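Local coordinates for putative ring-cleaving dioxygenase MhqO (Bacillus subtilis subsp. subtilis, PDB 3OAJ), which is a putative iron-dependent extradiol dioxygenase that may cleave the rings of aromatic compounds and so contribute to their degradation, at residues A[5-17]-A[212-224]. Sequence-based numbering, arbitrary orientation.
Sequences KTMGIHHITAIVG and GAGTVHHIAWRAN. With ZN (zinc ion), chain C; SO4 (sulfate ion), chain D.
The metal site of this vicinal oxygen chelate protein lies where its first and second VOC regions pair through antiparallel strands 9-16 and 215-223. His11 NE2 binds zinc at 2.1 Å and His218 NE2 at 2.3 Å, Glu266 adding the third protein ligand; this zinc occupies the site predicted for iron. Both imidazoles are swung between backbone N and carbonyl carbon (chi1 63° and 64°), bringing their rims to the metal with planes 80° apart. Each has an aliphatic carbon of the opposite strand over one face: Ala220 CB lies 3.5 Å from the His11 ring centroid, Thr13 CB 3.8 Å from that of His218. Thr13 OG1 donates to sulfate O3 (2.7 Å), which also coordinates zinc. His11 ND1 donates a straight hydrogen bond to His10 ND1, so the His11 ring is held at both nitrogens, fixing its rotation. Two classic bulges shape the ladder: His10 and His11 both face Ala220, and His217 and His218 both face Thr13, whose O accepts from both amides. Opposite the metal, Ile12 CG2 meets Val216 CG1 at 3.5 Å and Ile12 runs alongside Ile219. Strand 153-160 packs against this apolar face; strands 61-66 and 264-269 flank the pair in the sheet.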
loop_
_atom_site.group_PDB
_atom_site.type_symbol
_atom_site.label_atom_id
_atom_site.label_comp_id
_atom_site.label_asym_id
_atom_site.label_seq_id
_atom_site.Cartn_x
_atom_site.Cartn_y
_atom_site.Cartn_z
ATOM N N LYS A 5 -17.263 -8.964 4.387
ATOM C CA LYS A 5 -17.122 -7.505 4.241
ATOM C C LYS A 5 -15.834 -6.966 4.865
ATOM O O LYS A 5 -15.684 -6.957 6.077
ATOM C CB LYS A 5 -18.316 -6.801 4.886
ATOM C CG LYS A 5 -18.522 -5.360 4.476
ATOM C CD LYS A 5 -19.880 -4.835 4.953
ATOM C CE LYS A 5 -21.044 -5.627 4.345
ATOM N NZ LYS A 5 -21.400 -5.167 2.968
ATOM N N THR A 6 -14.920 -6.481 4.037
ATOM C CA THR A 6 -13.681 -5.878 4.527
ATOM C C THR A 6 -13.832 -4.371 4.738
ATOM O O THR A 6 -14.498 -3.691 3.962
ATOM C CB THR A 6 -12.514 -6.159 3.553
ATOM O OG1 THR A 6 -11.300 -5.585 4.058
ATOM C CG2 THR A 6 -12.784 -5.568 2.155
ATOM N N MET A 7 -13.183 -3.838 5.765
ATOM C CA MET A 7 -13.168 -2.393 5.978
ATOM C C MET A 7 -12.450 -1.620 4.875
ATOM O O MET A 7 -12.768 -0.459 4.617
ATOM C CB MET A 7 -12.538 -2.069 7.329
ATOM C CG MET A 7 -13.428 -2.482 8.501
ATOM S SD MET A 7 -14.822 -1.349 8.659
ATOM C CE MET A 7 -13.936 -0.037 9.496
ATOM N N GLY A 8 -11.520 -2.276 4.193
ATOM C CA GLY A 8 -10.729 -1.569 3.178
ATOM C C GLY A 8 -9.313 -2.091 3.094
ATOM O O GLY A 8 -8.995 -3.154 3.648
ATOM N N ILE A 9 -8.454 -1.327 2.430
ATOM C CA ILE A 9 -7.055 -1.701 2.287
ATOM C C ILE A 9 -6.353 -1.715 3.665
ATOM O O ILE A 9 -6.548 -0.805 4.502
ATOM C CB ILE A 9 -6.339 -0.712 1.354
ATOM C CG1 ILE A 9 -6.941 -0.752 -0.067
ATOM C CG2 ILE A 9 -4.814 -0.952 1.343
ATOM C CD1 ILE A 9 -6.538 0.449 -0.943
ATOM N N HIS A 10 -5.567 -2.771 3.890
ATOM C CA HIS A 10 -4.657 -2.877 5.018
ATOM C C HIS A 10 -3.314 -2.260 4.627
ATOM O O HIS A 10 -2.855 -1.323 5.259
ATOM C CB HIS A 10 -4.510 -4.358 5.449
ATOM C CG HIS A 10 -3.699 -4.561 6.687
ATOM N ND1 HIS A 10 -2.320 -4.489 6.694
ATOM C CD2 HIS A 10 -4.067 -4.864 7.956
ATOM C CE1 HIS A 10 -1.878 -4.710 7.920
ATOM N NE2 HIS A 10 -2.911 -4.971 8.697
ATOM N N HIS A 11 -2.689 -2.801 3.586
ATOM C CA HIS A 11 -1.436 -2.241 3.072
ATOM C C HIS A 11 -1.313 -2.610 1.602
ATOM O O HIS A 11 -2.072 -3.434 1.097
ATOM C CB HIS A 11 -0.207 -2.761 3.849
ATOM C CG HIS A 11 0.015 -4.238 3.746
ATOM N ND1 HIS A 11 -0.565 -5.141 4.616
ATOM C CD2 HIS A 11 0.790 -4.969 2.905
ATOM C CE1 HIS A 11 -0.155 -6.362 4.315
ATOM N NE2 HIS A 11 0.660 -6.290 3.276
ATOM N N ILE A 12 -0.379 -1.953 0.923
ATOM C CA ILE A 12 0.007 -2.288 -0.427
ATOM C C ILE A 12 1.516 -2.487 -0.415
ATOM O O ILE A 12 2.257 -1.786 0.264
ATOM C CB ILE A 12 -0.392 -1.120 -1.384
ATOM C CG1 ILE A 12 -1.915 -1.079 -1.554
ATOM C CG2 ILE A 12 0.286 -1.231 -2.740
ATOM C CD1 ILE A 12 -2.453 0.229 -2.122
ATOM N N THR A 13 1.977 -3.440 -1.217
ATOM C CA THR A 13 3.379 -3.817 -1.226
ATOM C C THR A 13 3.928 -3.746 -2.643
ATOM O O THR A 13 3.328 -4.264 -3.589
ATOM C CB THR A 13 3.571 -5.219 -0.623
ATOM O OG1 THR A 13 3.190 -5.159 0.749
ATOM C CG2 THR A 13 5.033 -5.738 -0.777
ATOM N N ALA A 14 5.071 -3.075 -2.755
ATOM C CA ALA A 14 5.708 -2.851 -4.046
ATOM C C ALA A 14 7.191 -3.187 -4.044
ATOM O O ALA A 14 7.860 -3.082 -3.025
ATOM C CB ALA A 14 5.524 -1.400 -4.462
ATOM N N ILE A 15 7.690 -3.593 -5.210
ATOM C CA ILE A 15 9.121 -3.783 -5.406
ATOM C C ILE A 15 9.648 -2.482 -5.996
ATOM O O ILE A 15 9.073 -1.950 -6.948
ATOM C CB ILE A 15 9.430 -4.984 -6.334
ATOM C CG1 ILE A 15 8.920 -6.283 -5.693
ATOM C CG2 ILE A 15 10.918 -5.066 -6.584
ATOM C CD1 ILE A 15 9.126 -7.551 -6.539
ATOM N N VAL A 16 10.712 -1.949 -5.394
ATOM C CA VAL A 16 11.308 -0.680 -5.843
ATOM C C VAL A 16 12.834 -0.769 -5.890
ATOM O O VAL A 16 13.392 -1.855 -5.791
ATOM C CB VAL A 16 10.840 0.516 -4.962
ATOM C CG1 VAL A 16 9.327 0.758 -5.124
ATOM C CG2 VAL A 16 11.241 0.310 -3.493
ATOM N N GLY A 17 13.491 0.382 -6.039
ATOM C CA GLY A 17 14.950 0.479 -6.155
ATOM C C GLY A 17 15.641 0.752 -4.831
ATOM O O GLY A 17 15.187 0.307 -3.783
ATOM N N GLY A 212 8.305 -7.173 -11.370
ATOM C CA GLY A 212 9.602 -6.513 -11.223
ATOM C C GLY A 212 9.525 -5.160 -10.545
ATOM O O GLY A 212 8.455 -4.731 -10.103
ATOM N N ALA A 213 10.663 -4.478 -10.462
ATOM C CA ALA A 213 10.734 -3.178 -9.796
ATOM C C ALA A 213 9.874 -2.133 -10.493
ATOM O O ALA A 213 9.709 -2.162 -11.710
ATOM C CB ALA A 213 12.184 -2.709 -9.691
ATOM N N GLY A 214 9.312 -1.215 -9.718
ATOM C CA GLY A 214 8.428 -0.218 -10.283
ATOM C C GLY A 214 7.033 -0.742 -10.561
ATOM O O GLY A 214 6.307 -0.174 -11.355
ATOM N N THR A 215 6.664 -1.839 -9.910
ATOM C CA THR A 215 5.295 -2.345 -9.982
ATOM C C THR A 215 4.800 -2.687 -8.588
ATOM O O THR A 215 5.596 -2.975 -7.687
ATOM C CB THR A 215 5.134 -3.581 -10.914
ATOM O OG1 THR A 215 5.773 -4.733 -10.346
ATOM C CG2 THR A 215 5.673 -3.299 -12.324
ATOM N N VAL A 216 3.482 -2.633 -8.411
ATOM C CA VAL A 216 2.865 -3.072 -7.165
ATOM C C VAL A 216 2.789 -4.591 -7.182
ATOM O O VAL A 216 2.283 -5.178 -8.139
ATOM C CB VAL A 216 1.463 -2.467 -6.979
ATOM C CG1 VAL A 216 0.800 -3.038 -5.728
ATOM C CG2 VAL A 216 1.567 -0.938 -6.919
ATOM N N HIS A 217 3.275 -5.217 -6.110
ATOM C CA HIS A 217 3.332 -6.684 -6.004
ATOM C C HIS A 217 1.977 -7.270 -5.605
ATOM O O HIS A 217 1.524 -8.267 -6.172
ATOM C CB HIS A 217 4.411 -7.116 -5.003
ATOM C CG HIS A 217 4.595 -8.601 -4.932
ATOM N ND1 HIS A 217 5.544 -9.269 -5.673
ATOM C CD2 HIS A 217 3.931 -9.550 -4.228
ATOM C CE1 HIS A 217 5.467 -10.566 -5.420
ATOM N NE2 HIS A 217 4.494 -10.763 -4.549
ATOM N N HIS A 218 1.340 -6.654 -4.605
ATOM C CA HIS A 218 0.022 -7.101 -4.168
ATOM C C HIS A 218 -0.693 -6.057 -3.333
ATOM O O HIS A 218 -0.080 -5.070 -2.877
ATOM C CB HIS A 218 0.119 -8.433 -3.415
ATOM C CG HIS A 218 0.898 -8.368 -2.133
ATOM N ND1 HIS A 218 2.246 -8.662 -2.076
ATOM C CD2 HIS A 218 0.518 -8.104 -0.860
ATOM C CE1 HIS A 218 2.661 -8.580 -0.824
ATOM N NE2 HIS A 218 1.638 -8.226 -0.067
ATOM N N ILE A 219 -1.997 -6.273 -3.152
ATOM C CA ILE A 219 -2.805 -5.418 -2.312
ATOM C C ILE A 219 -3.449 -6.238 -1.200
ATOM O O ILE A 219 -4.038 -7.286 -1.461
ATOM C CB ILE A 219 -3.848 -4.625 -3.170
ATOM C CG1 ILE A 219 -4.709 -3.707 -2.284
ATOM C CG2 ILE A 219 -4.716 -5.555 -4.040
ATOM C CD1 ILE A 219 -5.367 -2.544 -3.044
ATOM N N ALA A 220 -3.332 -5.744 0.037
ATOM C CA ALA A 220 -3.898 -6.440 1.187
ATOM C C ALA A 220 -5.134 -5.718 1.709
ATOM O O ALA A 220 -5.160 -4.482 1.851
ATOM C CB ALA A 220 -2.866 -6.562 2.293
ATOM N N TRP A 221 -6.157 -6.521 1.972
ATOM C CA TRP A 221 -7.411 -6.074 2.559
ATOM C C TRP A 221 -7.460 -6.442 4.033
ATOM O O TRP A 221 -6.879 -7.431 4.453
ATOM C CB TRP A 221 -8.568 -6.739 1.804
ATOM C CG TRP A 221 -8.440 -6.516 0.324
ATOM C CD1 TRP A 221 -7.883 -7.366 -0.581
ATOM C CD2 TRP A 221 -8.839 -5.352 -0.415
ATOM N NE1 TRP A 221 -7.901 -6.807 -1.827
ATOM C CE2 TRP A 221 -8.497 -5.578 -1.757
ATOM C CE3 TRP A 221 -9.466 -4.146 -0.066
ATOM C CZ2 TRP A 221 -8.745 -4.647 -2.761
ATOM C CZ3 TRP A 221 -9.711 -3.215 -1.071
ATOM C CH2 TRP A 221 -9.376 -3.491 -2.403
ATOM N N ARG A 222 -8.148 -5.626 4.811
ATOM C CA ARG A 222 -8.228 -5.793 6.266
ATOM C C ARG A 222 -9.157 -6.898 6.730
ATOM O O ARG A 222 -10.240 -7.094 6.188
ATOM C CB ARG A 222 -8.689 -4.485 6.913
ATOM C CG ARG A 222 -7.669 -3.368 6.762
ATOM C CD ARG A 222 -8.224 -2.016 7.115
ATOM N NE ARG A 222 -8.606 -1.949 8.512
ATOM C CZ ARG A 222 -9.230 -0.923 9.064
ATOM N NH1 ARG A 222 -9.536 0.148 8.342
ATOM N NH2 ARG A 222 -9.533 -0.967 10.347
ATOM N N ALA A 223 -8.714 -7.609 7.763
ATOM C CA ALA A 223 -9.595 -8.432 8.588
ATOM C C ALA A 223 -9.480 -7.880 9.997
ATOM O O ALA A 223 -8.407 -7.418 10.385
ATOM C CB ALA A 223 -9.195 -9.919 8.533
ATOM N N ASN A 224 -10.564 -7.950 10.761
ATOM C CA ASN A 224 -10.594 -7.380 12.111
ATOM C C ASN A 224 -9.620 -8.037 13.092
ATOM O O ASN A 224 -9.043 -7.365 13.939
ATOM C CB ASN A 224 -12.006 -7.468 12.718
ATOM C CG ASN A 224 -13.061 -6.718 11.911
ATOM O OD1 ASN A 224 -14.175 -7.223 11.702
ATOM N ND2 ASN A 224 -12.734 -5.517 11.476
HETATM ZN ZN ZN C . 1.169 -7.995 2.164
HETATM S S SO4 D . 3.435 -8.717 2.891
HETATM O O1 SO4 D . 3.518 -9.823 1.938
HETATM O O2 SO4 D . 4.588 -8.639 3.766
HETATM O O3 SO4 D . 3.251 -7.433 2.213
HETATM O O4 SO4 D . 2.286 -8.992 3.759
HETATM O O HOH W 1 -14.760 -5.756 9.075
HETATM O O HOH W 2 -12.229 -5.620 7.788
HETATM O O HOH W 3 -8.939 0.506 5.428
#